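Local coordinates for mandelate racemase/muconate lactonizing enzyme family protein (Roseovarius sp. TM1035, PDB 3T9P) that probably acts as an isomerase of the mandelate racemase/muconate lactonizing enzyme family, within the enolase superfamily, at residues L313-R323 against A361-V371; V39-W50 against A110-L118. One frame throughout, in Å; residues are numbered along the deposited sequence.

Contact 1 of 2, residues L313-R323 against A361-V371. With SO4 (sulfate ion), chain C.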
loop_
_atom_site.group_PDB
_atom_site.type_symbol
_atom_site.label_atom_id
_atom_site.label_comp_id
_atom_site.label_asym_id
_atom_site.label_seq_id
_atom_site.Cartn_x
_atom_site.Cartn_y
_atom_site.Cartn_z
ATOM N N LEU A 313 -12.444 -17.329 5.581
ATOM C CA LEU A 313 -11.619 -17.819 6.679
ATOM C C LEU A 313 -11.284 -16.677 7.734
ATOM O O LEU A 313 -10.842 -16.939 8.864
ATOM C CB LEU A 313 -10.330 -18.338 6.066
ATOM C CG LEU A 313 -9.472 -19.070 7.107
ATOM C CD1 LEU A 313 -10.136 -20.299 7.549
ATOM C CD2 LEU A 313 -8.021 -19.308 6.581
ATOM N N VAL A 314 -11.361 -15.437 7.282
ATOM C CA VAL A 314 -10.997 -14.303 8.170
ATOM C C VAL A 314 -11.693 -14.430 9.558
ATOM O O VAL A 314 -11.119 -14.106 10.578
ATOM C CB VAL A 314 -11.222 -12.928 7.466
ATOM C CG1 VAL A 314 -12.752 -12.651 7.188
ATOM C CG2 VAL A 314 -10.584 -11.723 8.332
ATOM N N THR A 315 -12.946 -14.846 9.586
ATOM C CA THR A 315 -13.617 -14.933 10.855
ATOM C C THR A 315 -12.982 -16.028 11.761
ATOM O O THR A 315 -12.697 -15.744 12.955
ATOM C CB THR A 315 -15.187 -15.030 10.683
ATOM O OG1 THR A 315 -15.639 -13.797 10.096
ATOM C CG2 THR A 315 -15.975 -15.218 12.150
ATOM N N MET A 316 -12.723 -17.183 11.236
ATOM C CA MET A 316 -12.059 -18.273 12.025
ATOM C C MET A 316 -10.633 -17.861 12.450
ATOM O O MET A 316 -10.247 -18.058 13.600
ATOM C CB MET A 316 -12.007 -19.603 11.198
ATOM C CG MET A 316 -11.385 -20.841 12.017
ATOM S SD MET A 316 -12.287 -21.024 13.606
ATOM C CE MET A 316 -13.815 -21.711 12.987
ATOM N N CYS A 317 -9.898 -17.151 11.584
ATOM C CA CYS A 317 -8.517 -16.699 12.045
ATOM C C CYS A 317 -8.649 -15.740 13.230
ATOM O O CYS A 317 -7.822 -15.797 14.224
ATOM C CB CYS A 317 -7.800 -15.984 10.917
ATOM S SG CYS A 317 -7.344 -17.040 9.492
ATOM N N THR A 318 -9.629 -14.802 13.104
ATOM C CA THR A 318 -9.919 -13.892 14.193
ATOM C C THR A 318 -10.311 -14.629 15.505
ATOM O O THR A 318 -9.901 -14.217 16.627
ATOM C CB THR A 318 -10.979 -12.869 13.771
ATOM O OG1 THR A 318 -10.499 -12.216 12.581
ATOM C CG2 THR A 318 -11.113 -11.841 14.799
ATOM N N MET A 319 -11.126 -15.665 15.398
ATOM C CA MET A 319 -11.520 -16.409 16.562
ATOM C C MET A 319 -10.280 -17.034 17.278
ATOM O O MET A 319 -10.191 -16.974 18.513
ATOM C CB MET A 319 -12.431 -17.572 16.093
ATOM C CG MET A 319 -13.876 -17.041 15.814
ATOM S SD MET A 319 -14.907 -18.139 14.773
ATOM C CE MET A 319 -14.889 -19.661 15.858
ATOM N N HIS A 320 -9.381 -17.682 16.508
ATOM C CA HIS A 320 -8.169 -18.260 17.076
ATOM C C HIS A 320 -7.324 -17.172 17.657
ATOM O O HIS A 320 -6.773 -17.340 18.792
ATOM C CB HIS A 320 -7.318 -19.047 16.063
ATOM C CG HIS A 320 -7.929 -20.353 15.644
ATOM N ND1 HIS A 320 -7.450 -21.579 16.094
ATOM C CD2 HIS A 320 -9.034 -20.637 14.888
ATOM C CE1 HIS A 320 -8.172 -22.557 15.534
ATOM N NE2 HIS A 320 -9.141 -22.014 14.804
ATOM N N LEU A 321 -7.223 -16.031 16.984
ATOM C CA LEU A 321 -6.432 -14.948 17.572
ATOM C C LEU A 321 -7.035 -14.462 18.918
ATOM O O LEU A 321 -6.257 -14.213 19.893
ATOM C CB LEU A 321 -6.317 -13.727 16.633
ATOM C CG LEU A 321 -5.654 -12.439 17.092
ATOM C CD1 LEU A 321 -4.188 -12.596 16.712
ATOM C CD2 LEU A 321 -6.140 -11.203 16.335
ATOM N N LEU A 322 -8.380 -14.281 18.984
ATOM C CA LEU A 322 -8.989 -13.778 20.269
ATOM C C LEU A 322 -8.873 -14.808 21.401
ATOM O O LEU A 322 -8.925 -14.420 22.577
ATOM C CB LEU A 322 -10.473 -13.397 20.111
ATOM C CG LEU A 322 -10.605 -12.135 19.285
ATOM C CD1 LEU A 322 -12.094 -11.951 18.787
ATOM C CD2 LEU A 322 -10.130 -10.894 20.055
ATOM N N ARG A 323 -8.784 -16.092 21.066
ATOM C CA ARG A 323 -8.511 -17.136 22.063
ATOM C C ARG A 323 -7.066 -17.119 22.596
ATOM O O ARG A 323 -6.748 -17.920 23.484
ATOM C CB ARG A 323 -8.805 -18.537 21.483
ATOM C CG ARG A 323 -10.329 -18.854 21.262
ATOM C CD ARG A 323 -11.176 -18.818 22.547
ATOM N NE ARG A 323 -10.591 -19.695 23.614
ATOM C CZ ARG A 323 -11.079 -19.852 24.863
ATOM N NH1 ARG A 323 -12.200 -19.273 25.251
ATOM N NH2 ARG A 323 -10.435 -20.602 25.746
ATOM N N ALA A 361 -19.328 -17.933 19.218
ATOM C CA ALA A 361 -18.740 -18.897 18.282
ATOM C C ALA A 361 -17.795 -19.837 19.085
ATOM O O ALA A 361 -17.483 -19.603 20.276
ATOM C CB ALA A 361 -17.966 -18.153 17.215
ATOM N N ILE A 362 -17.279 -20.835 18.420
ATOM C CA ILE A 362 -16.463 -21.806 19.118
ATOM C C ILE A 362 -15.203 -22.112 18.328
ATOM O O ILE A 362 -15.266 -22.443 17.169
ATOM C CB ILE A 362 -17.279 -23.116 19.417
ATOM C CG1 ILE A 362 -16.458 -24.103 20.244
ATOM C CG2 ILE A 362 -17.772 -23.904 18.071
ATOM C CD1 ILE A 362 -17.364 -25.406 20.580
ATOM N N VAL A 363 -14.056 -22.037 18.981
ATOM C CA VAL A 363 -12.836 -22.654 18.428
ATOM C C VAL A 363 -12.777 -24.091 19.009
ATOM O O VAL A 363 -12.672 -24.236 20.245
ATOM C CB VAL A 363 -11.610 -21.821 18.767
ATOM C CG1 VAL A 363 -10.283 -22.530 18.422
ATOM C CG2 VAL A 363 -11.710 -20.395 18.041
ATOM N N THR A 364 -12.898 -25.093 18.116
ATOM C CA THR A 364 -12.874 -26.532 18.477
ATOM C C THR A 364 -11.420 -27.008 18.715
ATOM O O THR A 364 -10.440 -26.237 18.516
ATOM C CB THR A 364 -13.507 -27.427 17.355
ATOM O OG1 THR A 364 -12.605 -27.548 16.248
ATOM C CG2 THR A 364 -14.997 -26.967 16.887
ATOM N N ASP A 365 -11.263 -28.286 19.102
ATOM C CA ASP A 365 -9.960 -28.941 19.193
ATOM C C ASP A 365 -9.377 -29.402 17.893
ATOM O O ASP A 365 -8.288 -30.016 17.952
ATOM C CB ASP A 365 -10.060 -30.319 19.917
ATOM C CG ASP A 365 -10.099 -30.166 21.343
ATOM O OD1 ASP A 365 -9.800 -28.997 21.773
ATOM O OD2 ASP A 365 -10.465 -31.168 22.020
ATOM N N ALA A 366 -10.121 -29.257 16.793
ATOM C CA ALA A 366 -9.668 -29.700 15.443
ATOM C C ALA A 366 -8.281 -29.062 15.125
ATOM O O ALA A 366 -8.083 -27.898 15.418
ATOM C CB ALA A 366 -10.732 -29.371 14.347
ATOM N N PRO A 367 -7.340 -29.807 14.564
ATOM C CA PRO A 367 -5.983 -29.192 14.332
ATOM C C PRO A 367 -6.004 -28.069 13.289
ATOM O O PRO A 367 -6.904 -28.103 12.434
ATOM C CB PRO A 367 -5.126 -30.318 13.736
ATOM C CG PRO A 367 -5.836 -31.627 14.096
ATOM C CD PRO A 367 -7.388 -31.258 14.291
ATOM N N GLY A 368 -4.985 -27.179 13.338
ATOM C CA GLY A 368 -4.905 -25.993 12.444
ATOM C C GLY A 368 -6.121 -25.106 12.666
ATOM O O GLY A 368 -6.485 -24.859 13.800
ATOM N N TRP A 369 -6.760 -24.618 11.582
ATOM C CA TRP A 369 -7.855 -23.707 11.674
ATOM C C TRP A 369 -9.097 -24.430 12.036
ATOM O O TRP A 369 -10.120 -23.771 12.452
ATOM C CB TRP A 369 -8.139 -22.968 10.366
ATOM C CG TRP A 369 -6.971 -22.094 9.949
ATOM C CD1 TRP A 369 -6.241 -22.185 8.780
ATOM C CD2 TRP A 369 -6.401 -21.053 10.708
ATOM N NE1 TRP A 369 -5.197 -21.231 8.796
ATOM C CE2 TRP A 369 -5.283 -20.529 9.960
ATOM C CE3 TRP A 369 -6.711 -20.479 11.926
ATOM C CZ2 TRP A 369 -4.495 -19.485 10.415
ATOM C CZ3 TRP A 369 -5.885 -19.394 12.408
ATOM C CH2 TRP A 369 -4.798 -18.918 11.617
ATOM N N GLY A 370 -9.048 -25.746 11.908
ATOM C CA GLY A 370 -10.244 -26.574 12.171
ATOM C C GLY A 370 -11.350 -26.448 11.134
ATOM O O GLY A 370 -12.527 -26.535 11.509
ATOM N N VAL A 371 -11.030 -26.218 9.856
ATOM C CA VAL A 371 -12.101 -25.980 8.902
ATOM C C VAL A 371 -11.736 -26.823 7.704
ATOM O O VAL A 371 -10.556 -27.068 7.492
ATOM C CB VAL A 371 -12.314 -24.476 8.426
ATOM C CG1 VAL A 371 -12.755 -23.517 9.561
ATOM C CG2 VAL A 371 -11.152 -23.913 7.613
HETATM S S SO4 C . -12.941 -20.626 28.491
HETATM O O1 SO4 C . -11.863 -21.335 27.809
HETATM O O2 SO4 C . -13.345 -19.409 27.764
HETATM O O3 SO4 C . -14.072 -21.581 28.560
HETATM O O4 SO4 C . -12.510 -20.180 29.827
#
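The imidazole of His320 lies between two side chains of 361-371: Val363 CG1 sits over one face, 3.8 Å from the centroid of the His320 ring, and the CE3 edge of Trp369 presses on the opposite face. The Trp369 six-membered ring and the His320 ring form a T-shaped pair, their planes at 89°. One face of the indole carries Cys317 SG, 3.8 Å from the centroid of the Trp369 six-membered ring, and Leu313 CD2, a CH-pi contact above the five-membered ring; His320 CB lies at the indole edge. His320 NE2 donates to Trp369 O (3.1 Å, N-H...O angle 143°), coming from above the carbonyl plane, while ND1 is hydrogen-bonded to the backbone N of Ala124. Met316 CG, turned away from its own backbone N (chi1 -177°), packs 3.2 Å from the same Trp369 O and brings the side chain against Val371. Farther along the helix, Met319 CB meets Val363 CG2 at 3.5 Å. Replacing His320 by an alanine would probably leave Trp369 O without this donor and open a gap between Val363 and the indole edge. Arg323 NH1 and NH2 grip a sulfate, probably from the crystallisation liquor, with Arg323 NH2 2.6 Å from its O1. Helix and strand probably belong to the barrel domain, as in the enolase superfamily. NE2 donating while ND1 accepts is consistent with a neutral imidazole protonated on NE2, and likely fixes its rotation.

Contact 2 of 2, residues V39-W50 against A110-L118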
loop_
_atom_site.group_PDB
_atom_site.type_symbol
_atom_site.label_atom_id
_atom_site.label_comp_id
_atom_site.label_asym_id
_atom_site.label_seq_id
_atom_site.Cartn_x
_atom_site.Cartn_y
_atom_site.Cartn_z
ATOM N N VAL A 39 -5.118 -20.956 -0.387
ATOM C CA VAL A 39 -3.747 -21.300 -0.625
ATOM C C VAL A 39 -3.508 -22.670 0.052
ATOM O O VAL A 39 -3.874 -22.882 1.239
ATOM C CB VAL A 39 -2.758 -20.238 0.003
ATOM C CG1 VAL A 39 -1.240 -20.766 -0.103
ATOM C CG2 VAL A 39 -2.896 -18.827 -0.755
ATOM N N ARG A 40 -2.901 -23.569 -0.690
ATOM C CA ARG A 40 -2.401 -24.825 -0.175
ATOM C C ARG A 40 -0.868 -24.850 -0.245
ATOM O O ARG A 40 -0.287 -24.673 -1.265
ATOM C CB ARG A 40 -3.019 -26.069 -0.849
ATOM C CG ARG A 40 -2.483 -27.350 -0.285
ATOM C CD ARG A 40 -3.163 -28.630 -0.758
ATOM N NE ARG A 40 -3.046 -28.826 -2.177
ATOM C CZ ARG A 40 -3.868 -29.541 -2.906
ATOM N NH1 ARG A 40 -4.850 -30.206 -2.338
ATOM N NH2 ARG A 40 -3.712 -29.591 -4.184
ATOM N N VAL A 41 -0.269 -25.105 0.882
ATOM C CA VAL A 41 1.163 -25.221 1.050
ATOM C C VAL A 41 1.520 -26.697 1.261
ATOM O O VAL A 41 0.848 -27.393 1.955
ATOM C CB VAL A 41 1.723 -24.404 2.224
ATOM C CG1 VAL A 41 1.225 -24.905 3.516
ATOM C CG2 VAL A 41 3.239 -24.340 2.219
ATOM N N THR A 42 2.568 -27.130 0.587
ATOM C CA THR A 42 3.179 -28.445 0.765
ATOM C C THR A 42 4.665 -28.363 1.120
ATOM O O THR A 42 5.391 -27.691 0.461
ATOM C CB THR A 42 3.007 -29.308 -0.490
ATOM O OG1 THR A 42 1.661 -29.326 -0.892
ATOM C CG2 THR A 42 3.467 -30.729 -0.242
ATOM N N THR A 43 5.084 -29.038 2.179
ATOM C CA THR A 43 6.474 -29.057 2.597
ATOM C C THR A 43 7.239 -30.156 1.871
ATOM O O THR A 43 6.645 -30.964 1.242
ATOM C CB THR A 43 6.687 -29.250 4.116
ATOM O OG1 THR A 43 6.348 -30.586 4.474
ATOM C CG2 THR A 43 5.871 -28.267 4.910
ATOM N N ASP A 44 8.553 -30.173 2.038
ATOM C CA ASP A 44 9.416 -31.205 1.472
ATOM C C ASP A 44 9.065 -32.578 2.045
ATOM O O ASP A 44 9.287 -33.541 1.420
ATOM C CB ASP A 44 10.911 -30.917 1.521
ATOM C CG ASP A 44 11.409 -30.496 2.863
ATOM O OD1 ASP A 44 10.732 -30.552 3.876
ATOM O OD2 ASP A 44 12.523 -30.051 2.895
ATOM N N SER A 45 8.539 -32.617 3.253
ATOM C CA SER A 45 8.062 -33.833 3.874
ATOM C C SER A 45 6.712 -34.329 3.334
ATOM O O SER A 45 6.236 -35.324 3.786
ATOM C CB SER A 45 7.946 -33.643 5.389
ATOM O OG SER A 45 6.667 -33.195 5.750
ATOM N N GLY A 46 6.087 -33.586 2.436
ATOM C CA GLY A 46 4.676 -33.753 2.083
ATOM C C GLY A 46 3.589 -33.216 3.040
ATOM O O GLY A 46 2.396 -33.344 2.725
ATOM N N ALA A 47 3.966 -32.640 4.186
ATOM C CA ALA A 47 2.955 -32.067 5.108
ATOM C C ALA A 47 2.183 -30.927 4.390
ATOM O O ALA A 47 2.805 -30.134 3.674
ATOM C CB ALA A 47 3.575 -31.566 6.423
ATOM N N GLN A 48 0.857 -30.854 4.583
ATOM C CA GLN A 48 0.048 -29.815 3.942
ATOM C C GLN A 48 -0.751 -28.946 4.907
ATOM O O GLN A 48 -1.064 -29.317 6.060
ATOM C CB GLN A 48 -0.908 -30.390 2.890
ATOM C CG GLN A 48 -0.111 -30.728 1.641
ATOM C CD GLN A 48 -0.945 -31.451 0.603
ATOM O OE1 GLN A 48 -1.850 -32.206 0.927
ATOM N NE2 GLN A 48 -0.622 -31.238 -0.639
ATOM N N GLY A 49 -1.105 -27.764 4.389
ATOM C CA GLY A 49 -2.062 -26.881 5.106
ATOM C C GLY A 49 -2.687 -25.926 4.124
ATOM O O GLY A 49 -2.193 -25.705 3.018
ATOM N N TRP A 50 -3.791 -25.362 4.581
ATOM C CA TRP A 50 -4.654 -24.478 3.830
ATOM C C TRP A 50 -4.801 -23.144 4.513
ATOM O O TRP A 50 -5.076 -23.089 5.722
ATOM C CB TRP A 50 -6.080 -25.071 3.769
ATOM C CG TRP A 50 -6.184 -26.221 2.782
ATOM C CD1 TRP A 50 -6.122 -27.624 3.057
ATOM C CD2 TRP A 50 -6.403 -26.096 1.381
ATOM N NE1 TRP A 50 -6.303 -28.318 1.870
ATOM C CE2 TRP A 50 -6.468 -27.406 0.837
ATOM C CE3 TRP A 50 -6.572 -24.984 0.510
ATOM C CZ2 TRP A 50 -6.711 -27.621 -0.530
ATOM C CZ3 TRP A 50 -6.805 -25.217 -0.817
ATOM C CH2 TRP A 50 -6.857 -26.517 -1.333
ATOM N N ALA A 110 -1.708 -20.457 5.601
ATOM C CA ALA A 110 -1.548 -21.845 5.187
ATOM C C ALA A 110 -0.483 -22.477 6.086
ATOM O O ALA A 110 -0.571 -23.627 6.447
ATOM C CB ALA A 110 -1.054 -21.873 3.692
ATOM N N LEU A 111 0.577 -21.715 6.395
ATOM C CA LEU A 111 1.646 -22.291 7.224
ATOM C C LEU A 111 1.205 -22.540 8.679
ATOM O O LEU A 111 1.660 -23.509 9.312
ATOM C CB LEU A 111 2.894 -21.410 7.163
ATOM C CG LEU A 111 3.629 -21.383 5.816
ATOM C CD1 LEU A 111 4.684 -20.266 5.860
ATOM C CD2 LEU A 111 4.299 -22.747 5.485
ATOM N N TRP A 112 0.396 -21.650 9.268
ATOM C CA TRP A 112 -0.140 -21.972 10.625
ATOM C C TRP A 112 -0.977 -23.257 10.570
ATOM O O TRP A 112 -0.932 -24.047 11.490
ATOM C CB TRP A 112 -0.980 -20.777 11.191
ATOM C CG TRP A 112 -0.081 -19.601 11.561
ATOM C CD1 TRP A 112 0.030 -18.359 10.915
ATOM C CD2 TRP A 112 0.791 -19.564 12.667
ATOM N NE1 TRP A 112 0.913 -17.561 11.587
ATOM C CE2 TRP A 112 1.440 -18.292 12.647
ATOM C CE3 TRP A 112 1.106 -20.500 13.697
ATOM C CZ2 TRP A 112 2.396 -17.932 13.616
ATOM C CZ3 TRP A 112 2.111 -20.158 14.639
ATOM C CH2 TRP A 112 2.736 -18.879 14.589
ATOM N N ASP A 113 -1.815 -23.398 9.563
ATOM C CA ASP A 113 -2.692 -24.583 9.462
ATOM C C ASP A 113 -1.816 -25.829 9.272
ATOM O O ASP A 113 -2.069 -26.852 9.867
ATOM C CB ASP A 113 -3.621 -24.460 8.228
ATOM C CG ASP A 113 -4.734 -25.602 8.196
ATOM O OD1 ASP A 113 -5.499 -25.714 9.216
ATOM O OD2 ASP A 113 -4.792 -26.359 7.127
ATOM N N MET A 114 -0.793 -25.706 8.461
ATOM C CA MET A 114 0.183 -26.786 8.248
ATOM C C MET A 114 0.802 -27.229 9.559
ATOM O O MET A 114 0.754 -28.445 9.899
ATOM C CB MET A 114 1.241 -26.398 7.164
ATOM C CG MET A 114 2.223 -27.588 6.757
ATOM S SD MET A 114 3.497 -27.834 8.047
ATOM C CE MET A 114 4.419 -26.288 7.873
ATOM N N ARG A 115 1.383 -26.285 10.316
ATOM C CA ARG A 115 2.016 -26.604 11.599
ATOM C C ARG A 115 1.004 -27.136 12.603
ATOM O O ARG A 115 1.272 -28.082 13.293
ATOM C CB ARG A 115 2.706 -25.352 12.174
ATOM C CG ARG A 115 3.445 -25.627 13.467
ATOM C CD ARG A 115 4.246 -24.411 13.850
ATOM N NE ARG A 115 4.687 -24.633 15.210
ATOM C CZ ARG A 115 5.103 -23.687 16.033
ATOM N NH1 ARG A 115 5.105 -22.405 15.660
ATOM N NH2 ARG A 115 5.458 -24.025 17.262
ATOM N N GLY A 116 -0.204 -26.610 12.600
ATOM C CA GLY A 116 -1.272 -27.103 13.469
ATOM C C GLY A 116 -1.625 -28.579 13.224
ATOM O O GLY A 116 -1.671 -29.377 14.203
ATOM N N LYS A 117 -1.810 -28.956 11.951
ATOM C CA LYS A 117 -2.045 -30.378 11.555
ATOM C C LYS A 117 -0.866 -31.283 11.828
ATOM O O LYS A 117 -1.028 -32.429 12.215
ATOM C CB LYS A 117 -2.428 -30.410 10.082
ATOM C CG LYS A 117 -3.917 -29.887 9.969
ATOM C CD LYS A 117 -4.203 -29.485 8.469
ATOM C CE LYS A 117 -5.679 -29.177 8.294
ATOM N NZ LYS A 117 -6.018 -28.649 6.979
ATOM N N LEU A 118 0.347 -30.801 11.605
ATOM C CA LEU A 118 1.534 -31.611 11.947
ATOM C C LEU A 118 1.643 -31.884 13.480
ATOM O O LEU A 118 1.995 -33.006 13.892
ATOM C CB LEU A 118 2.780 -30.884 11.410
ATOM C CG LEU A 118 4.197 -31.452 11.582
ATOM C CD1 LEU A 118 4.354 -32.697 10.655
ATOM C CD2 LEU A 118 5.229 -30.386 11.154
HETATM O O HOH W 1 0.471 -30.561 8.162
#
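Asp113 OD2 is gripped by two donors, the backbone N of Trp50 across the contact and the ammonium of Lys117 one turn on in its own helix. Lys117 NZ lies 2.6 Å from Asp113 OD2, a salt bridge that uses the syn lone pair. Trp50 N approaches the anti side, 2.9 Å from Asp113 OD2, in a fairly straight bond (164°) that rises 21° from the carboxylate plane. Asp113 CG stands trans to the backbone N (chi1 -171°), which sends the carboxylate toward strand 48-50. The other oxygen, OD1, accepts from Trp369 N, which together with the two donors on OD2 probably keeps the group from turning and favours its charged form. Lys117 NZ also stands at the edge of the Trp50 indole, 4.1 Å from Trp50 CD1.

Beside this polar cluster the backbones come very close: the CA atoms of Gly49 and Met114 are 3.9 Å apart, and a side chain on Gly49 would run into the helix backbone. Met114 CA makes a CH...O contact with Gln48 O, and a water donates to both Gln48 O and Met114 O. On the apolar flank Val41 CG1 lies 3.8 Å from Ala110 CB, while Val41 CG2 meets Leu111 CD2 at 3.8 Å, the two side chains crossing at about a right angle. The Met114 side chain, bent at chi2 and chi3, brings its thioether against both Thr43 CG2 and Ala47 CB.

Strands 37-43 and 48-52 form a beta hairpin closed by a type I turn from Thr43 to Gly46, and helix 98-119 packs on it beside the edge of the antiparallel sheet, where 48-52 is an outermost strand within this chain. Sheet and helix belong to the family's alpha+beta N-terminal capping domain. Strand 25-32 continues the sheet beyond 37-43, and helix 123-126 touches helix 98-119 through Trp112.

Overall arrangement
Contact 2 comes first along the chain and closes before contact 1 opens; their centres are about 16 Å apart. Contact 2 lies within the N-terminal domain of the family, joining its antiparallel sheet to helix 98-119, and contact 1 belongs to the enolase C-terminal domain-like part, where helix 313-322 meets strand 360-363 of the mixed sheet and the loop that follows it. The two touch directly, through the Asp113 carboxylate and where Trp369 CD1 packs 3.4 Å from Trp50 O; Pro367 CB also lies near Gly116 O. Trp369 is hydrogen-bonded through its indole NE1 to Thr109 O. The loop after strand 360-363 therefore ties the two domains together through helix 98-119.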